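Local coordinates for ABC transporter sugar binding protein (PDB 3UOR) that probably binds maltose or related sugars in the periplasm and delivers them to an ABC importer, at residues I176-M189 / F254-P266. Numbering follows the deposited sequence.
Sequences IKRKVGPDRYAILM and FFNGYYAFYLSGP
Arg-184 grips the backbone carbonyl of Gly-257 side-on: NE lies 2.9 Å and NH2 3.0 Å from Gly-257 O, which sits in the guanidinium plane. The bend at chi3 (55°) turns the long chain back so that both nitrogens reach this one oxygen. A water also donates to Gly-257 O and to Tyr-185 O, tying the two segments together a second time. Glycine suits the acceptor's position: its positive phi closes helix 250-256 in a Schellman motif, where a CB would jam against the preceding carbonyl O and crowd Arg-184 NH2.

Tyr-185 N donates to Tyr-258 O just ahead of the strand pairing, in which Ile-187 and Leu-188 run parallel beside Phe-261 and Tyr-262. Phe-261 N to Ala-186 O (2.7 Å, in the carbonyl plane) and Leu-188 N to Phe-261 O join these strands; strand 134-150 also pairs with 259-264. Lys-177 NZ bonds Arg-184 O and Gly-237 O.

Tyr-185 and Tyr-258 form an offset edge-to-face pair, planes at 86°, with the Tyr-185 edge toward the Tyr-258 face. Leu-188 CB stands 3.5 Å above the centre of the Tyr-259 ring, a CH-pi contact, while the Tyr-259 hydroxyl is satisfied by Val-250 O. From helix 166-180, Ile-176 CD1 meets Ala-260 CB at 3.6 Å, a methyl small enough to let the branch lie against it.

Strand bonds thus meet part of the backbone polarity, whereas the carbonyl of Gly-257, just past helix 250-256, draws on an arginine and a water, a polar clasp beside a hydrophobic interior.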
loop_
_atom_site.group_PDB
_atom_site.type_symbol
_atom_site.label_atom_id
_atom_site.label_comp_id
_atom_site.label_asym_id
_atom_site.label_seq_id
_atom_site.Cartn_x
_atom_site.Cartn_y
_atom_site.Cartn_z
ATOM N N ILE A 176 -25.157 10.793 6.284
ATOM C CA ILE A 176 -24.389 11.171 7.473
ATOM C C ILE A 176 -24.279 12.686 7.560
ATOM O O ILE A 176 -24.405 13.279 8.633
ATOM C CB ILE A 176 -22.973 10.538 7.446
ATOM C CG1 ILE A 176 -23.078 9.018 7.560
ATOM C CG2 ILE A 176 -22.108 11.105 8.547
ATOM C CD1 ILE A 176 -21.760 8.282 7.495
ATOM N N LYS A 177 -24.061 13.314 6.412
ATOM C CA LYS A 177 -23.895 14.753 6.365
ATOM C C LYS A 177 -25.167 15.451 6.864
ATOM O O LYS A 177 -25.092 16.390 7.659
ATOM C CB LYS A 177 -23.520 15.206 4.955
ATOM C CG LYS A 177 -23.284 16.724 4.817
ATOM C CD LYS A 177 -22.011 17.168 5.526
ATOM C CE LYS A 177 -21.800 18.658 5.326
ATOM N NZ LYS A 177 -20.455 19.085 5.773
ATOM N N ARG A 178 -26.335 14.988 6.424
ATOM C CA ARG A 178 -27.590 15.519 6.967
ATOM C C ARG A 178 -27.605 15.401 8.485
ATOM O O ARG A 178 -27.931 16.345 9.180
ATOM C CB ARG A 178 -28.804 14.784 6.396
ATOM C CG ARG A 178 -29.035 15.049 4.923
ATOM C CD ARG A 178 -30.421 14.596 4.493
ATOM N NE ARG A 178 -30.611 13.151 4.578
ATOM C CZ ARG A 178 -30.277 12.292 3.617
ATOM N NH1 ARG A 178 -29.714 12.729 2.493
ATOM N NH2 ARG A 178 -30.502 10.992 3.781
ATOM N N LYS A 179 -27.243 14.237 9.000
ATOM C CA LYS A 179 -27.249 14.022 10.442
ATOM C C LYS A 179 -26.265 14.916 11.211
ATOM O O LYS A 179 -26.615 15.458 12.256
ATOM C CB LYS A 179 -26.982 12.557 10.767
ATOM C CG LYS A 179 -28.062 11.914 11.602
ATOM C CD LYS A 179 -29.397 11.981 10.898
ATOM C CE LYS A 179 -30.486 11.379 11.763
ATOM N NZ LYS A 179 -31.845 11.614 11.193
ATOM N N VAL A 180 -25.041 15.069 10.709
ATOM C CA VAL A 180 -23.981 15.713 11.497
ATOM C C VAL A 180 -23.916 17.233 11.337
ATOM O O VAL A 180 -23.374 17.926 12.200
ATOM C CB VAL A 180 -22.573 15.089 11.249
ATOM C CG1 VAL A 180 -22.547 13.639 11.702
ATOM C CG2 VAL A 180 -22.155 15.216 9.786
ATOM N N GLY A 181 -24.463 17.747 10.242
ATOM C CA GLY A 181 -24.548 19.182 10.048
ATOM C C GLY A 181 -23.418 19.791 9.242
ATOM O O GLY A 181 -22.558 19.081 8.725
ATOM N N PRO A 182 -23.413 21.127 9.129
ATOM C CA PRO A 182 -22.474 21.830 8.253
ATOM C C PRO A 182 -21.042 21.778 8.754
ATOM O O PRO A 182 -20.112 21.884 7.939
ATOM C CB PRO A 182 -22.964 23.284 8.292
ATOM C CG PRO A 182 -24.358 23.217 8.844
ATOM C CD PRO A 182 -24.388 22.037 9.752
ATOM N N ASP A 183 -20.857 21.639 10.064
ATOM C CA ASP A 183 -19.510 21.748 10.637
ATOM C C ASP A 183 -18.825 20.386 10.827
ATOM O O ASP A 183 -17.707 20.311 11.335
ATOM C CB ASP A 183 -19.550 22.510 11.968
ATOM C CG ASP A 183 -20.174 23.906 11.840
ATOM O OD1 ASP A 183 -19.875 24.616 10.851
ATOM O OD2 ASP A 183 -20.960 24.290 12.742
ATOM N N ARG A 184 -19.506 19.313 10.436
ATOM C CA ARG A 184 -18.954 17.969 10.562
ATOM C C ARG A 184 -19.100 17.225 9.241
ATOM O O ARG A 184 -19.858 17.645 8.362
ATOM C CB ARG A 184 -19.625 17.212 11.703
ATOM C CG ARG A 184 -19.472 17.903 13.048
ATOM C CD ARG A 184 -20.436 17.345 14.084
ATOM N NE ARG A 184 -20.307 15.901 14.231
ATOM C CZ ARG A 184 -21.217 15.120 14.814
ATOM N NH1 ARG A 184 -22.326 15.659 15.296
ATOM N NH2 ARG A 184 -21.022 13.802 14.906
ATOM N N TYR A 185 -18.366 16.125 9.095
ATOM C CA TYR A 185 -18.181 15.541 7.779
ATOM C C TYR A 185 -18.429 14.047 7.763
ATOM O O TYR A 185 -18.453 13.408 8.808
ATOM C CB TYR A 185 -16.777 15.865 7.271
ATOM C CG TYR A 185 -16.577 17.349 7.089
ATOM C CD1 TYR A 185 -16.848 17.958 5.868
ATOM C CD2 TYR A 185 -16.144 18.148 8.141
ATOM C CE1 TYR A 185 -16.678 19.325 5.692
ATOM C CE2 TYR A 185 -15.974 19.528 7.980
ATOM C CZ TYR A 185 -16.249 20.109 6.752
ATOM O OH TYR A 185 -16.095 21.470 6.568
ATOM N N ALA A 186 -18.623 13.497 6.568
ATOM C CA ALA A 186 -18.807 12.062 6.431
ATOM C C ALA A 186 -17.457 11.326 6.445
ATOM O O ALA A 186 -17.318 10.297 7.092
ATOM C CB ALA A 186 -19.587 11.743 5.166
ATOM N N ILE A 187 -16.453 11.867 5.756
ATOM C CA ILE A 187 -15.197 11.140 5.567
ATOM C C ILE A 187 -13.989 12.070 5.547
ATOM O O ILE A 187 -14.062 13.188 5.027
ATOM C CB ILE A 187 -15.216 10.342 4.245
ATOM C CG1 ILE A 187 -13.975 9.455 4.107
ATOM C CG2 ILE A 187 -15.301 11.288 3.057
ATOM C CD1 ILE A 187 -14.084 8.484 2.920
ATOM N N LEU A 188 -12.883 11.596 6.111
ATOM C CA LEU A 188 -11.617 12.309 6.076
ATOM C C LEU A 188 -10.629 11.663 5.096
ATOM O O LEU A 188 -10.269 10.491 5.240
ATOM C CB LEU A 188 -10.986 12.353 7.473
ATOM C CG LEU A 188 -9.558 12.903 7.471
ATOM C CD1 LEU A 188 -9.571 14.370 7.082
ATOM C CD2 LEU A 188 -8.882 12.710 8.824
ATOM N N MET A 189 -10.214 12.442 4.101
ATOM C CA MET A 189 -9.208 12.058 3.123
ATOM C C MET A 189 -8.292 13.269 2.947
ATOM O O MET A 189 -8.586 14.159 2.145
ATOM C CB MET A 189 -9.853 11.755 1.763
ATOM C CG MET A 189 -10.896 10.645 1.756
ATOM S SD MET A 189 -11.450 10.218 0.084
ATOM C CE MET A 189 -12.302 11.759 -0.382
ATOM N N PHE A 254 -11.829 11.366 14.971
ATOM C CA PHE A 254 -12.672 10.237 14.590
ATOM C C PHE A 254 -13.608 9.876 15.739
ATOM O O PHE A 254 -14.830 9.802 15.557
ATOM C CB PHE A 254 -11.780 9.058 14.199
ATOM C CG PHE A 254 -12.515 7.777 13.882
ATOM C CD1 PHE A 254 -12.952 7.506 12.599
ATOM C CD2 PHE A 254 -12.686 6.801 14.857
ATOM C CE1 PHE A 254 -13.582 6.291 12.300
ATOM C CE2 PHE A 254 -13.322 5.591 14.569
ATOM C CZ PHE A 254 -13.765 5.335 13.295
ATOM N N PHE A 255 -13.043 9.676 16.929
ATOM C CA PHE A 255 -13.849 9.321 18.101
ATOM C C PHE A 255 -14.662 10.515 18.643
ATOM O O PHE A 255 -15.588 10.345 19.437
ATOM C CB PHE A 255 -12.972 8.720 19.200
ATOM C CG PHE A 255 -12.451 7.343 18.875
ATOM C CD1 PHE A 255 -13.319 6.322 18.545
ATOM C CD2 PHE A 255 -11.099 7.072 18.920
ATOM C CE1 PHE A 255 -12.847 5.060 18.243
ATOM C CE2 PHE A 255 -10.623 5.809 18.630
ATOM C CZ PHE A 255 -11.498 4.805 18.293
ATOM N N ASN A 256 -14.310 11.715 18.198
ATOM C CA ASN A 256 -15.073 12.908 18.529
ATOM C C ASN A 256 -16.224 13.134 17.566
ATOM O O ASN A 256 -17.061 13.997 17.801
ATOM C CB ASN A 256 -14.170 14.143 18.554
ATOM C CG ASN A 256 -13.474 14.323 19.887
ATOM O OD1 ASN A 256 -13.952 13.835 20.917
ATOM N ND2 ASN A 256 -12.340 15.027 19.879
ATOM N N GLY A 257 -16.262 12.373 16.477
ATOM C CA GLY A 257 -17.369 12.468 15.546
ATOM C C GLY A 257 -17.245 13.581 14.510
ATOM O O GLY A 257 -18.211 13.874 13.805
ATOM N N TYR A 258 -16.067 14.191 14.401
ATOM C CA TYR A 258 -15.816 15.200 13.364
ATOM C C TYR A 258 -16.018 14.618 11.958
ATOM O O TYR A 258 -16.357 15.335 11.018
ATOM C CB TYR A 258 -14.403 15.794 13.503
ATOM C CG TYR A 258 -14.072 16.928 12.530
ATOM C CD1 TYR A 258 -14.973 17.964 12.292
ATOM C CD2 TYR A 258 -12.841 16.980 11.884
ATOM C CE1 TYR A 258 -14.661 19.007 11.413
ATOM C CE2 TYR A 258 -12.519 18.021 11.007
ATOM C CZ TYR A 258 -13.431 19.024 10.776
ATOM O OH TYR A 258 -13.101 20.044 9.909
ATOM N N TYR A 259 -15.803 13.313 11.821
ATOM C CA TYR A 259 -16.094 12.608 10.578
ATOM C C TYR A 259 -16.345 11.146 10.901
ATOM O O TYR A 259 -15.739 10.606 11.824
ATOM C CB TYR A 259 -14.944 12.756 9.568
ATOM C CG TYR A 259 -13.564 12.680 10.180
ATOM C CD1 TYR A 259 -12.859 13.836 10.494
ATOM C CD2 TYR A 259 -12.973 11.458 10.449
ATOM C CE1 TYR A 259 -11.620 13.776 11.055
ATOM C CE2 TYR A 259 -11.721 11.384 11.022
ATOM C CZ TYR A 259 -11.051 12.548 11.323
ATOM O OH TYR A 259 -9.795 12.491 11.880
ATOM N N ALA A 260 -17.230 10.515 10.129
ATOM C CA ALA A 260 -17.638 9.137 10.367
ATOM C C ALA A 260 -16.683 8.086 9.782
ATOM O O ALA A 260 -16.504 6.993 10.369
ATOM C CB ALA A 260 -19.045 8.932 9.819
ATOM N N PHE A 261 -16.102 8.401 8.616
ATOM C CA PHE A 261 -15.155 7.505 7.936
ATOM C C PHE A 261 -13.766 8.114 7.844
ATOM O O PHE A 261 -13.594 9.337 7.714
ATOM C CB PHE A 261 -15.584 7.182 6.489
ATOM C CG PHE A 261 -16.967 6.604 6.352
ATOM C CD1 PHE A 261 -17.578 5.939 7.404
ATOM C CD2 PHE A 261 -17.644 6.701 5.139
ATOM C CE1 PHE A 261 -18.842 5.387 7.254
ATOM C CE2 PHE A 261 -18.906 6.160 4.984
ATOM C CZ PHE A 261 -19.506 5.498 6.039
ATOM N N TYR A 262 -12.774 7.237 7.846
ATOM C CA TYR A 262 -11.393 7.616 7.640
ATOM C C TYR A 262 -10.793 6.561 6.711
ATOM O O TYR A 262 -10.781 5.371 7.033
ATOM C CB TYR A 262 -10.668 7.674 8.984
ATOM C CG TYR A 262 -9.195 8.013 8.925
ATOM C CD1 TYR A 262 -8.723 9.046 8.131
ATOM C CD2 TYR A 262 -8.284 7.332 9.717
ATOM C CE1 TYR A 262 -7.370 9.364 8.097
ATOM C CE2 TYR A 262 -6.916 7.645 9.696
ATOM C CZ TYR A 262 -6.473 8.654 8.883
ATOM O OH TYR A 262 -5.133 8.953 8.863
ATOM N N LEU A 263 -10.335 6.997 5.542
ATOM C CA LEU A 263 -9.766 6.094 4.559
ATOM C C LEU A 263 -8.266 5.919 4.785
ATOM O O LEU A 263 -7.486 6.797 4.435
ATOM C CB LEU A 263 -10.036 6.628 3.160
ATOM C CG LEU A 263 -10.116 5.607 2.024
ATOM C CD1 LEU A 263 -10.563 6.291 0.755
ATOM C CD2 LEU A 263 -8.755 4.922 1.844
ATOM N N SER A 264 -7.847 4.781 5.342
ATOM C CA SER A 264 -6.436 4.632 5.723
ATOM C C SER A 264 -5.999 3.168 5.904
ATOM O O SER A 264 -6.745 2.235 5.601
ATOM C CB SER A 264 -6.167 5.427 7.015
ATOM O OG SER A 264 -4.794 5.723 7.173
ATOM N N GLY A 265 -4.790 2.978 6.411
ATOM C CA GLY A 265 -4.141 1.674 6.386
ATOM C C GLY A 265 -4.086 0.891 7.693
ATOM O O GLY A 265 -4.615 1.336 8.713
ATOM N N PRO A 266 -3.429 -0.286 7.663
ATOM C CA PRO A 266 -3.459 -1.270 8.756
ATOM C C PRO A 266 -2.852 -0.771 10.062
ATOM O O PRO A 266 -3.309 -1.201 11.116
ATOM C CB PRO A 266 -2.645 -2.465 8.207
ATOM C CG PRO A 266 -1.951 -1.965 6.969
ATOM C CD PRO A 266 -2.822 -0.833 6.441
HETATM O O HOH W 1 -19.419 12.774 11.551
#